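Local coordinates for protein OBCA, Oxalate Biosynthetic Component A (Burkholderia glumae, PDB 4NNB) that is named as an oxalate biosynthetic component and is built around a TIM-barrel domain that holds a magnesium ion, at residues Thr4-Thr9 with Arg509-Leu514; Ser444-Leu449 with Leu465-Ile470. All coordinates share one frame; numbering follows the deposited sequence.

Contact 1 (Thr4-Thr9 with Arg509-Leu514); sequences TSLYIT and RGATIL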
loop_
_atom_site.group_PDB
_atom_site.type_symbol
_atom_site.label_atom_id
_atom_site.label_comp_id
_atom_site.label_asym_id
_atom_site.label_seq_id
_atom_site.Cartn_x
_atom_site.Cartn_y
_atom_site.Cartn_z
ATOM N N THR A 4 -2.438 15.845 21.731
ATOM C CA THR A 4 -3.629 15.078 21.379
ATOM C C THR A 4 -3.451 13.586 21.689
ATOM O O THR A 4 -2.323 13.085 21.751
ATOM C CB THR A 4 -4.014 15.269 19.882
ATOM O OG1 THR A 4 -2.849 15.135 19.051
ATOM C CG2 THR A 4 -4.637 16.654 19.649
ATOM N N SER A 5 -4.565 12.894 21.930
ATOM C CA SER A 5 -4.587 11.435 21.897
ATOM C C SER A 5 -4.811 11.045 20.440
ATOM O O SER A 5 -5.395 11.819 19.681
ATOM C CB SER A 5 -5.719 10.880 22.760
ATOM O OG SER A 5 -5.436 11.026 24.138
ATOM N N LEU A 6 -4.341 9.868 20.037
ATOM C CA LEU A 6 -4.446 9.483 18.628
ATOM C C LEU A 6 -4.929 8.054 18.408
ATOM O O LEU A 6 -4.732 7.172 19.251
ATOM C CB LEU A 6 -3.118 9.695 17.903
ATOM C CG LEU A 6 -2.684 11.134 17.633
ATOM C CD1 LEU A 6 -1.810 11.655 18.758
ATOM C CD2 LEU A 6 -1.935 11.204 16.325
ATOM N N TYR A 7 -5.572 7.822 17.270
ATOM C CA TYR A 7 -5.887 6.453 16.899
ATOM C C TYR A 7 -5.149 6.092 15.613
ATOM O O TYR A 7 -4.925 6.946 14.755
ATOM C CB TYR A 7 -7.400 6.203 16.809
ATOM C CG TYR A 7 -8.137 7.005 15.758
ATOM C CD1 TYR A 7 -8.420 6.460 14.510
ATOM C CD2 TYR A 7 -8.574 8.299 16.021
ATOM C CE1 TYR A 7 -9.108 7.192 13.542
ATOM C CE2 TYR A 7 -9.250 9.037 15.066
ATOM C CZ TYR A 7 -9.519 8.476 13.829
ATOM O OH TYR A 7 -10.200 9.208 12.876
ATOM N N ILE A 8 -4.736 4.834 15.513
ATOM C CA ILE A 8 -4.017 4.368 14.339
ATOM C C ILE A 8 -5.003 3.642 13.454
ATOM O O ILE A 8 -5.741 2.773 13.917
ATOM C CB ILE A 8 -2.848 3.424 14.707
ATOM C CG1 ILE A 8 -1.809 4.185 15.546
ATOM C CG2 ILE A 8 -2.200 2.824 13.438
ATOM C CD1 ILE A 8 -0.741 3.294 16.208
ATOM N N THR A 9 -5.031 4.032 12.181
ATOM C CA THR A 9 -5.735 3.252 11.173
ATOM C C THR A 9 -4.763 2.327 10.437
ATOM O O THR A 9 -3.744 2.772 9.920
ATOM C CB THR A 9 -6.469 4.162 10.148
ATOM O OG1 THR A 9 -7.539 4.857 10.811
ATOM C CG2 THR A 9 -7.069 3.309 9.008
ATOM N N ARG A 509 6.982 10.078 22.073
ATOM C CA ARG A 509 6.820 11.532 22.098
ATOM C C ARG A 509 5.701 11.932 23.040
ATOM O O ARG A 509 5.161 13.032 22.941
ATOM C CB ARG A 509 6.527 12.078 20.703
ATOM C CG ARG A 509 7.364 11.465 19.612
ATOM C CD ARG A 509 8.363 12.432 19.018
ATOM N NE ARG A 509 8.822 11.930 17.728
ATOM C CZ ARG A 509 8.597 12.536 16.568
ATOM N NH1 ARG A 509 9.043 11.990 15.444
ATOM N NH2 ARG A 509 7.942 13.694 16.538
ATOM N N GLY A 510 5.342 11.030 23.946
ATOM C CA GLY A 510 4.325 11.322 24.936
ATOM C C GLY A 510 2.910 11.405 24.397
ATOM O O GLY A 510 2.084 12.140 24.934
ATOM N N ALA A 511 2.615 10.647 23.343
ATOM C CA ALA A 511 1.242 10.560 22.863
ATOM C C ALA A 511 0.560 9.337 23.452
ATOM O O ALA A 511 1.214 8.348 23.782
ATOM C CB ALA A 511 1.192 10.529 21.332
ATOM N N THR A 512 -0.756 9.417 23.592
ATOM C CA THR A 512 -1.570 8.285 24.008
ATOM C C THR A 512 -2.173 7.629 22.759
ATOM O O THR A 512 -2.502 8.319 21.794
ATOM C CB THR A 512 -2.708 8.749 24.939
ATOM O OG1 THR A 512 -2.154 9.496 26.031
ATOM C CG2 THR A 512 -3.498 7.562 25.482
ATOM N N ILE A 513 -2.307 6.305 22.780
ATOM C CA ILE A 513 -2.902 5.567 21.672
ATOM C C ILE A 513 -4.243 4.995 22.101
ATOM O O ILE A 513 -4.300 4.170 23.006
ATOM C CB ILE A 513 -2.013 4.394 21.228
ATOM C CG1 ILE A 513 -0.596 4.868 20.890
ATOM C CG2 ILE A 513 -2.640 3.670 20.040
ATOM C CD1 ILE A 513 -0.548 5.844 19.748
ATOM N N LEU A 514 -5.317 5.418 21.439
ATOM C CA LEU A 514 -6.657 4.905 21.729
ATOM C C LEU A 514 -6.885 3.506 21.159
ATOM O O LEU A 514 -6.411 3.183 20.065
ATOM C CB LEU A 514 -7.710 5.864 21.176
ATOM C CG LEU A 514 -7.509 7.321 21.591
ATOM C CD1 LEU A 514 -8.436 8.238 20.835
ATOM C CD2 LEU A 514 -7.703 7.489 23.103
HETATM O O HOH W 1 -5.096 3.041 17.707
#

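Contact 2 (Ser444-Leu449 with Leu465-Ile470); sequences SKISIL and LGLDGI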
loop_
_atom_site.group_PDB
_atom_site.type_symbol
_atom_site.label_atom_id
_atom_site.label_comp_id
_atom_site.label_asym_id
_atom_site.label_seq_id
_atom_site.Cartn_x
_atom_site.Cartn_y
_atom_site.Cartn_z
ATOM N N SER A 444 -15.005 17.014 14.975
ATOM C CA SER A 444 -14.419 16.260 13.874
ATOM C C SER A 444 -13.160 15.549 14.307
ATOM O O SER A 444 -12.557 15.906 15.326
ATOM C CB SER A 444 -14.066 17.198 12.729
ATOM O OG SER A 444 -13.064 18.129 13.119
ATOM N N LYS A 445 -12.756 14.549 13.521
ATOM C CA LYS A 445 -11.510 13.824 13.755
ATOM C C LYS A 445 -10.780 13.712 12.431
ATOM O O LYS A 445 -11.336 13.204 11.451
ATOM C CB LYS A 445 -11.796 12.433 14.329
ATOM C CG LYS A 445 -12.497 12.447 15.694
ATOM C CD LYS A 445 -11.625 13.118 16.756
ATOM C CE LYS A 445 -12.354 13.211 18.100
ATOM N NZ LYS A 445 -11.574 14.049 19.071
ATOM N N ILE A 446 -9.544 14.200 12.394
ATOM C CA ILE A 446 -8.790 14.242 11.157
ATOM C C ILE A 446 -7.525 13.395 11.300
ATOM O O ILE A 446 -6.712 13.603 12.220
ATOM C CB ILE A 446 -8.424 15.692 10.799
ATOM C CG1 ILE A 446 -9.699 16.557 10.732
ATOM C CG2 ILE A 446 -7.644 15.765 9.483
ATOM C CD1 ILE A 446 -9.424 18.033 10.452
ATOM N N SER A 447 -7.370 12.435 10.392
ATOM C CA SER A 447 -6.162 11.616 10.344
ATOM C C SER A 447 -5.347 11.965 9.113
ATOM O O SER A 447 -5.824 12.678 8.217
ATOM C CB SER A 447 -6.519 10.129 10.339
ATOM O OG SER A 447 -7.188 9.758 11.527
ATOM N N ILE A 448 -4.113 11.467 9.072
ATOM C CA ILE A 448 -3.253 11.647 7.909
ATOM C C ILE A 448 -2.618 10.332 7.447
ATOM O O ILE A 448 -2.315 9.457 8.263
ATOM C CB ILE A 448 -2.158 12.699 8.186
ATOM C CG1 ILE A 448 -1.363 13.018 6.915
ATOM C CG2 ILE A 448 -1.232 12.242 9.336
ATOM C CD1 ILE A 448 -0.495 14.298 7.017
ATOM N N LEU A 449 -2.447 10.192 6.135
ATOM C CA LEU A 449 -1.615 9.136 5.582
ATOM C C LEU A 449 -0.567 9.797 4.731
ATOM O O LEU A 449 -0.741 10.947 4.297
ATOM C CB LEU A 449 -2.438 8.152 4.732
ATOM C CG LEU A 449 -3.003 8.621 3.389
ATOM C CD1 LEU A 449 -2.009 8.468 2.240
ATOM C CD2 LEU A 449 -4.297 7.859 3.080
ATOM N N LEU A 465 0.262 19.351 13.447
ATOM C CA LEU A 465 -1.026 19.820 12.939
ATOM C C LEU A 465 -2.127 19.629 13.963
ATOM O O LEU A 465 -3.246 20.118 13.780
ATOM C CB LEU A 465 -1.396 19.090 11.646
ATOM C CG LEU A 465 -0.607 19.494 10.410
ATOM C CD1 LEU A 465 -0.868 18.518 9.254
ATOM C CD2 LEU A 465 -0.917 20.941 10.001
ATOM N N GLY A 466 -1.816 18.910 15.038
ATOM C CA GLY A 466 -2.812 18.608 16.049
ATOM C C GLY A 466 -3.809 17.562 15.587
ATOM O O GLY A 466 -4.966 17.541 16.038
ATOM N N LEU A 467 -3.360 16.676 14.700
ATOM C CA LEU A 467 -4.251 15.658 14.144
ATOM C C LEU A 467 -4.673 14.607 15.166
ATOM O O LEU A 467 -4.004 14.395 16.177
ATOM C CB LEU A 467 -3.624 14.995 12.920
ATOM C CG LEU A 467 -3.403 15.957 11.758
ATOM C CD1 LEU A 467 -3.122 15.203 10.460
ATOM C CD2 LEU A 467 -4.607 16.900 11.582
ATOM N N ASP A 468 -5.793 13.950 14.886
ATOM C CA ASP A 468 -6.358 12.951 15.775
ATOM C C ASP A 468 -5.959 11.525 15.438
ATOM O O ASP A 468 -6.271 10.601 16.184
ATOM C CB ASP A 468 -7.870 13.053 15.725
ATOM C CG ASP A 468 -8.343 14.451 15.987
ATOM O OD1 ASP A 468 -8.389 14.829 17.169
ATOM O OD2 ASP A 468 -8.633 15.174 15.018
ATOM N N GLY A 469 -5.280 11.334 14.320
ATOM C CA GLY A 469 -4.972 9.979 13.908
ATOM C C GLY A 469 -3.903 9.902 12.854
ATOM O O GLY A 469 -3.602 10.891 12.188
ATOM N N ILE A 470 -3.329 8.710 12.703
ATOM C CA ILE A 470 -2.341 8.434 11.672
ATOM C C ILE A 470 -2.663 7.071 11.066
ATOM O O ILE A 470 -3.002 6.129 11.788
ATOM C CB ILE A 470 -0.905 8.399 12.259
ATOM C CG1 ILE A 470 -0.467 9.793 12.693
ATOM C CG2 ILE A 470 0.114 7.860 11.233
ATOM C CD1 ILE A 470 0.849 9.776 13.480
HETATM O O HOH W 2 -10.303 16.477 18.098
HETATM O O HOH W 3 -6.186 7.078 11.831
#

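Contact 1 (Thr4-Thr9 with Arg509-Leu514)
Leu-6 engages 509-514 with both of its backbone polar groups. Its N donates to Thr-512 O at 3.0 Å, and its O accepts from Leu-514 N at 2.9 Å through a nearly straight bond, 169° at the hydrogen. The same Leu-6 O also takes a CA-H...O contact from Ile-513 CA at 3.4 Å, so one carbonyl serves two consecutive residues. Ile-513 stands opposite Leu-6 in parallel register. Beyond this pair a water bridges the strands: it accepts from Ile-8 N at 2.9 Å and donates to Leu-514 O at 2.7 Å. Here the edge changes partner: Ile-8 also bonds through its backbone to Ala-221, just ahead of strand 222-229. Strand 5-10 is the first strand of the TIM barrel, and the short strand 512-513 branches off its beginning as an addition to the barrel. Gly-510 precedes it as the C-prime residue of a Schellman motif closing helix 495-507, in which Ala-511 N bonds back to Leu-506 O. Arg-509 forms salt bridges to Asp-460 and Glu-505, while Thr-4 OG1 is hydrogen-bonded to Leu-467 O. Among the side chains, Ser-5 OG, turned anti to its own carbonyl carbon (chi1 -73°), lies 3.6 Å from Thr-512 CB; this is packing alone. Ser-5 CB meets the Leu-514 CD2 branch at 3.9 Å. On the other face of the strand pair Leu-6 CD1 rests against Ala-511 CB at 4.1 Å, and Ile-8 CD1 touches the CG2 branch of Ile-513, which is also packed on Leu-506.

Contact 2 (Ser444-Leu449 with Leu465-Ile470)
Ile-446 and Asp-468 are tied together by two hydrogen bonds, one of them using a side chain in place of a strand backbone. Asp-468 OD2 accepts from Ile-446 N at 2.9 Å, along a nearly straight line (170°) that reaches the oxygen on its anti side. In return Asp-468 N donates to Ile-446 O at 2.8 Å; Gly-469 N adds only a weak bond to that carbonyl. Parallel pairing then begins, with Ile-448 N donating to Gly-469 O at 3.2 Å from well above the carbonyl plane, and Ser-447 CA making a CA-H...O contact to the same oxygen. The charged contacts surround the carboxylate. Arg-438 holds OD2 in a salt bridge, whereas the one from Lys-445 NZ to Asp-468 OD1 is long, 3.8 Å, and is supplemented by a water linking the two atoms. A bend at chi2 (-62°) folds the lysine chain across the carboxylate, bringing CD to 3.6 Å from Asp-468 CG. Ser-447 OG lies 3.3 Å from Gly-469 CA, a close approach possible because the glycine has no side chain there; the hydroxyl also meets a water and has a weak bond to Tyr-7 OH. Apolar packing centres on Leu-467, whose two branches divide: CD1 presses on Ile-448 CB at 3.5 Å, the side chains crossing near a right angle, while CD2 reaches Ile-446 CG2. Leu-430 and Ala-462 cover Ile-448 from helices 416-440 and 458-465. Strand 444-449, helix 458-465 and strand 469-472 form a beta-alpha-beta unit, the repeating element of a TIM barrel.

Overall arrangement
The centres of the two contacts are 10 Å apart, joined through neighbouring strands 5-10 and 469-472 of one sheet. Tyr-7 N lies 3.1 Å from Asp-468 O and Thr-9 N 2.9 Å from Ile-470 O, both probable hydrogen bonds. In chain order 4-9 comes first, then 444-449 and 465-470, with 509-514 last, so contact 1 spans contact 2. Strand 5-10 thus sits between the barrel's last parallel strand and strand 222-229, closing the ring, while 512-513 lies outside it. The barrel strands lead to the magnesium site: His-224 and His-226 come from strand 222-229, and Glu-475 follows strand 469-472.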